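Local atomic coordinates of invasion protein InvA (Salmonella enterica, PDB entry 2X49), a protein that takes part in Salmonella invasion of intestinal epithelial cells as a membrane component of the type III secretion export apparatus, here represented by its C-terminal domain. Residues A[1-13]-A[140-152]. Numbering follows the deposited sequence.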
loop_
_atom_site.group_PDB
_atom_site.type_symbol
_atom_site.label_atom_id
_atom_site.label_comp_id
_atom_site.label_asym_id
_atom_site.label_seq_id
_atom_site.Cartn_x
_atom_site.Cartn_y
_atom_site.Cartn_z
ATOM N N GLY A 1 8.198 20.863 -10.521
ATOM C CA GLY A 1 9.090 19.931 -9.794
ATOM C C GLY A 1 9.995 20.643 -8.823
ATOM O O GLY A 1 10.323 21.832 -8.936
ATOM N N SER A 2 10.337 19.874 -7.819
ATOM C CA SER A 2 11.366 20.242 -6.872
ATOM C C SER A 2 12.429 19.185 -6.867
ATOM O O SER A 2 12.333 18.152 -7.512
ATOM C CB SER A 2 10.830 20.380 -5.448
ATOM O OG SER A 2 10.988 19.161 -4.730
ATOM N N HIS A 3 13.440 19.505 -6.092
ATOM C CA HIS A 3 14.646 18.674 -5.977
ATOM C C HIS A 3 14.291 17.262 -5.522
ATOM O O HIS A 3 14.961 16.268 -5.850
ATOM C CB HIS A 3 15.681 19.300 -5.028
ATOM C CG HIS A 3 15.206 19.456 -3.614
ATOM N ND1 HIS A 3 14.499 20.557 -3.187
ATOM C CD2 HIS A 3 15.312 18.638 -2.540
ATOM C CE1 HIS A 3 14.211 20.425 -1.902
ATOM N NE2 HIS A 3 14.683 19.260 -1.491
ATOM N N MET A 4 13.199 17.198 -4.787
ATOM C CA MET A 4 12.775 15.935 -4.138
ATOM C C MET A 4 12.570 14.837 -5.147
ATOM O O MET A 4 12.753 13.650 -4.871
ATOM C CB MET A 4 11.459 16.100 -3.374
ATOM C CG MET A 4 11.565 16.799 -2.045
ATOM S SD MET A 4 12.490 15.899 -0.791
ATOM C CE MET A 4 12.309 14.194 -1.301
ATOM N N THR A 5 12.136 15.270 -6.315
ATOM C CA THR A 5 11.865 14.363 -7.437
ATOM C C THR A 5 13.010 14.418 -8.432
ATOM O O THR A 5 13.497 13.398 -8.911
ATOM C CB THR A 5 10.512 14.658 -8.170
ATOM O OG1 THR A 5 10.356 16.053 -8.402
ATOM C CG2 THR A 5 9.307 14.142 -7.352
ATOM N N GLU A 6 13.448 15.642 -8.666
ATOM C CA GLU A 6 14.254 16.005 -9.845
ATOM C C GLU A 6 15.689 15.498 -9.785
ATOM O O GLU A 6 16.360 15.399 -10.797
ATOM C CB GLU A 6 14.217 17.518 -10.133
ATOM C CG GLU A 6 12.906 17.942 -10.801
ATOM C CD GLU A 6 12.793 19.434 -11.125
ATOM O OE1 GLU A 6 13.766 20.207 -10.960
ATOM O OE2 GLU A 6 11.688 19.848 -11.552
ATOM N N THR A 7 16.149 15.178 -8.594
ATOM C CA THR A 7 17.577 14.868 -8.410
ATOM C C THR A 7 17.825 13.411 -8.107
ATOM O O THR A 7 18.965 12.976 -7.951
ATOM C CB THR A 7 18.245 15.756 -7.323
ATOM O OG1 THR A 7 17.650 15.508 -6.047
ATOM C CG2 THR A 7 18.100 17.233 -7.661
ATOM N N VAL A 8 16.729 12.670 -8.035
ATOM C CA VAL A 8 16.767 11.302 -7.519
ATOM C C VAL A 8 15.968 10.297 -8.353
ATOM O O VAL A 8 14.964 9.769 -7.893
ATOM C CB VAL A 8 16.213 11.209 -6.074
ATOM C CG1 VAL A 8 14.744 11.701 -5.995
ATOM C CG2 VAL A 8 16.332 9.760 -5.565
ATOM N N PRO A 9 16.444 9.968 -9.548
ATOM C CA PRO A 9 15.654 9.002 -10.357
ATOM C C PRO A 9 15.546 7.609 -9.821
ATOM O O PRO A 9 16.400 7.099 -9.121
ATOM C CB PRO A 9 16.410 8.959 -11.685
ATOM C CG PRO A 9 17.821 9.412 -11.315
ATOM C CD PRO A 9 17.673 10.397 -10.221
ATOM N N LEU A 10 14.427 7.018 -10.139
ATOM C CA LEU A 10 14.182 5.613 -9.840
ATOM C C LEU A 10 14.818 4.804 -10.947
ATOM O O LEU A 10 14.853 5.246 -12.081
ATOM C CB LEU A 10 12.673 5.337 -9.826
ATOM C CG LEU A 10 11.865 6.058 -8.761
ATOM C CD1 LEU A 10 10.396 5.932 -9.102
ATOM C CD2 LEU A 10 12.182 5.534 -7.401
ATOM N N ILE A 11 15.325 3.623 -10.626
ATOM C CA ILE A 11 15.941 2.754 -11.636
ATOM C C ILE A 11 15.268 1.398 -11.548
ATOM O O ILE A 11 15.069 0.873 -10.469
ATOM C CB ILE A 11 17.462 2.579 -11.463
ATOM C CG1 ILE A 11 18.166 3.911 -11.591
ATOM C CG2 ILE A 11 18.026 1.551 -12.509
ATOM C CD1 ILE A 11 19.635 3.909 -11.153
ATOM N N LEU A 12 14.841 0.895 -12.696
ATOM C CA LEU A 12 14.360 -0.500 -12.802
ATOM C C LEU A 12 15.384 -1.301 -13.580
ATOM O O LEU A 12 15.692 -0.990 -14.708
ATOM C CB LEU A 12 13.030 -0.575 -13.523
ATOM C CG LEU A 12 11.883 0.223 -12.949
ATOM C CD1 LEU A 12 10.599 0.175 -13.794
ATOM C CD2 LEU A 12 11.574 -0.283 -11.584
ATOM N N LEU A 13 15.940 -2.297 -12.941
ATOM C CA LEU A 13 16.835 -3.251 -13.654
ATOM C C LEU A 13 15.892 -4.304 -14.248
ATOM O O LEU A 13 15.076 -4.880 -13.571
ATOM C CB LEU A 13 17.839 -3.915 -12.724
ATOM C CG LEU A 13 18.776 -3.034 -11.878
ATOM C CD1 LEU A 13 19.719 -3.876 -11.074
ATOM C CD2 LEU A 13 19.475 -2.001 -12.774
ATOM N N ASN A 140 7.577 3.967 0.384
ATOM C CA ASN A 140 8.889 4.640 0.334
ATOM C C ASN A 140 8.706 6.109 -0.069
ATOM O O ASN A 140 9.612 6.792 -0.528
ATOM C CB ASN A 140 9.864 3.907 -0.599
ATOM C CG ASN A 140 10.481 2.714 0.039
ATOM O OD1 ASN A 140 11.420 2.822 0.841
ATOM N ND2 ASN A 140 10.035 1.534 -0.367
ATOM N N VAL A 141 7.506 6.584 0.195
ATOM C CA VAL A 141 7.088 7.938 -0.202
ATOM C C VAL A 141 8.059 9.055 0.250
ATOM O O VAL A 141 8.280 10.032 -0.479
ATOM C CB VAL A 141 5.651 8.268 0.280
ATOM C CG1 VAL A 141 5.528 8.194 1.774
ATOM C CG2 VAL A 141 5.252 9.657 -0.230
ATOM N N ASN A 142 8.664 8.869 1.406
ATOM C CA ASN A 142 9.530 9.919 1.964
ATOM C C ASN A 142 10.795 10.163 1.116
ATOM O O ASN A 142 11.512 11.146 1.285
ATOM C CB ASN A 142 9.888 9.660 3.445
ATOM C CG ASN A 142 8.692 9.841 4.407
ATOM O OD1 ASN A 142 7.519 9.347 4.025
ATOM N ND2 ASN A 142 8.859 10.358 5.523
ATOM N N GLU A 143 11.048 9.232 0.200
ATOM C CA GLU A 143 12.241 9.305 -0.664
ATOM C C GLU A 143 12.094 10.334 -1.749
ATOM O O GLU A 143 13.116 10.833 -2.252
ATOM C CB GLU A 143 12.626 7.931 -1.287
ATOM C CG GLU A 143 13.064 6.869 -0.258
ATOM C CD GLU A 143 14.446 7.118 0.338
ATOM O OE1 GLU A 143 15.212 7.973 -0.178
ATOM O OE2 GLU A 143 14.774 6.420 1.326
ATOM N N TYR A 144 10.852 10.661 -2.081
ATOM C CA TYR A 144 10.528 11.544 -3.259
ATOM C C TYR A 144 9.429 12.584 -3.056
ATOM O O TYR A 144 8.986 13.260 -3.975
ATOM C CB TYR A 144 10.238 10.694 -4.539
ATOM C CG TYR A 144 9.087 9.777 -4.383
ATOM C CD1 TYR A 144 7.778 10.238 -4.516
ATOM C CD2 TYR A 144 9.265 8.473 -3.968
ATOM C CE1 TYR A 144 6.707 9.426 -4.279
ATOM C CE2 TYR A 144 8.231 7.650 -3.765
ATOM C CZ TYR A 144 6.937 8.110 -3.891
ATOM O OH TYR A 144 5.858 7.330 -3.605
ATOM N N PHE A 145 8.969 12.694 -1.829
ATOM C CA PHE A 145 7.855 13.635 -1.471
ATOM C C PHE A 145 8.090 14.306 -0.126
ATOM O O PHE A 145 8.354 13.640 0.874
ATOM C CB PHE A 145 6.527 12.862 -1.423
ATOM C CG PHE A 145 5.341 13.714 -1.105
ATOM C CD1 PHE A 145 4.627 14.338 -2.111
ATOM C CD2 PHE A 145 4.950 13.912 0.228
ATOM C CE1 PHE A 145 3.520 15.153 -1.784
ATOM C CE2 PHE A 145 3.879 14.745 0.533
ATOM C CZ PHE A 145 3.179 15.363 -0.466
ATOM N N GLY A 146 7.939 15.621 -0.133
ATOM C CA GLY A 146 8.111 16.480 1.080
ATOM C C GLY A 146 7.427 17.821 1.050
ATOM O O GLY A 146 6.413 18.019 0.416
ATOM N N ILE A 147 8.047 18.776 1.715
ATOM C CA ILE A 147 7.419 20.086 1.925
ATOM C C ILE A 147 7.211 20.851 0.634
ATOM O O ILE A 147 6.239 21.578 0.460
ATOM C CB ILE A 147 8.262 20.988 2.883
ATOM C CG1 ILE A 147 8.210 20.427 4.291
ATOM C CG2 ILE A 147 7.750 22.384 2.839
ATOM C CD1 ILE A 147 6.823 20.433 4.885
ATOM N N GLN A 148 8.170 20.718 -0.263
ATOM C CA GLN A 148 8.106 21.460 -1.532
ATOM C C GLN A 148 6.919 20.980 -2.335
ATOM O O GLN A 148 6.181 21.776 -2.894
ATOM C CB GLN A 148 9.400 21.403 -2.377
ATOM C CG GLN A 148 10.557 22.174 -1.781
ATOM C CD GLN A 148 10.176 23.522 -1.213
ATOM O OE1 GLN A 148 10.161 23.688 0.006
ATOM N NE2 GLN A 148 9.921 24.511 -2.080
ATOM N N GLU A 149 6.728 19.657 -2.354
ATOM C CA GLU A 149 5.593 19.055 -3.082
ATOM C C GLU A 149 4.275 19.432 -2.414
ATOM O O GLU A 149 3.274 19.772 -3.055
ATOM C CB GLU A 149 5.739 17.553 -3.157
ATOM C CG GLU A 149 6.819 17.069 -4.082
ATOM C CD GLU A 149 8.244 17.339 -3.603
ATOM O OE1 GLU A 149 8.530 17.232 -2.369
ATOM O OE2 GLU A 149 9.084 17.649 -4.476
ATOM N N THR A 150 4.291 19.395 -1.101
ATOM C CA THR A 150 3.091 19.782 -0.330
ATOM C C THR A 150 2.710 21.244 -0.600
ATOM O O THR A 150 1.559 21.614 -0.818
ATOM C CB THR A 150 3.332 19.554 1.180
ATOM O OG1 THR A 150 3.587 18.169 1.412
ATOM C CG2 THR A 150 2.159 20.046 2.046
ATOM N N LYS A 151 3.717 22.093 -0.628
ATOM C CA LYS A 151 3.467 23.530 -0.769
ATOM C C LYS A 151 2.845 23.798 -2.143
ATOM O O LYS A 151 2.014 24.691 -2.328
ATOM C CB LYS A 151 4.751 24.337 -0.531
ATOM C CG LYS A 151 4.649 25.809 -0.926
ATOM C CD LYS A 151 3.797 26.640 0.031
ATOM C CE LYS A 151 4.108 28.125 -0.170
ATOM N NZ LYS A 151 2.939 29.036 0.070
ATOM N N HIS A 152 3.255 22.982 -3.091
ATOM C CA HIS A 152 2.793 23.129 -4.480
ATOM C C HIS A 152 1.332 22.775 -4.547
ATOM O O HIS A 152 0.514 23.422 -5.212
ATOM C CB HIS A 152 3.533 22.191 -5.416
ATOM C CG HIS A 152 3.103 22.312 -6.843
ATOM N ND1 HIS A 152 3.631 23.256 -7.696
ATOM C CD2 HIS A 152 2.185 21.625 -7.562
ATOM C CE1 HIS A 152 3.070 23.132 -8.887
ATOM N NE2 HIS A 152 2.181 22.157 -8.832
HETATM O O HOH W 1 8.893 17.727 -7.046
#
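S2 and E149 make a polar contact between the N-terminal ends of two helices, S2 at the N-cap of helix 3-6, at the start of this C-terminal domain, and E149 in the first turn of helix 147-158. Residues 1-4 (GSHM) precede the natural fragment and are probably a tag remnant, so the contact partly reflects the construct. G146 is the N-cap of the longer helix; E149, at N3, folds back to take G146 N on OE1 (2.8 Å, N-H...O 139°), the N3-to-N-cap bond of a capping box without its reciprocal, since glycine has no side chain to return it. The bend at chi2 (70°) in E149 brings the carboxylate back to the helix start, with OE2 facing S2. S2 caps helix 3-6, its OG accepting from M4 N (3.0 Å, 157°), while the same hydroxyl donates to E149 OE2 at 2.4 Å, a modelled length too short to trust closely. M4 crosses E149 at about a right angle, and its bent chain carries CE to 3.6 Å from E143 O. Beyond the caps, T5 CG2 lies 3.5 Å from Y144 O, and E143 OE1 is hydrogen-bonded to N64 ND2. A water links the segments, donating to E149 OE2 (2.6 Å), accepting from S2 N (2.7 Å) and bonding T5 OG1.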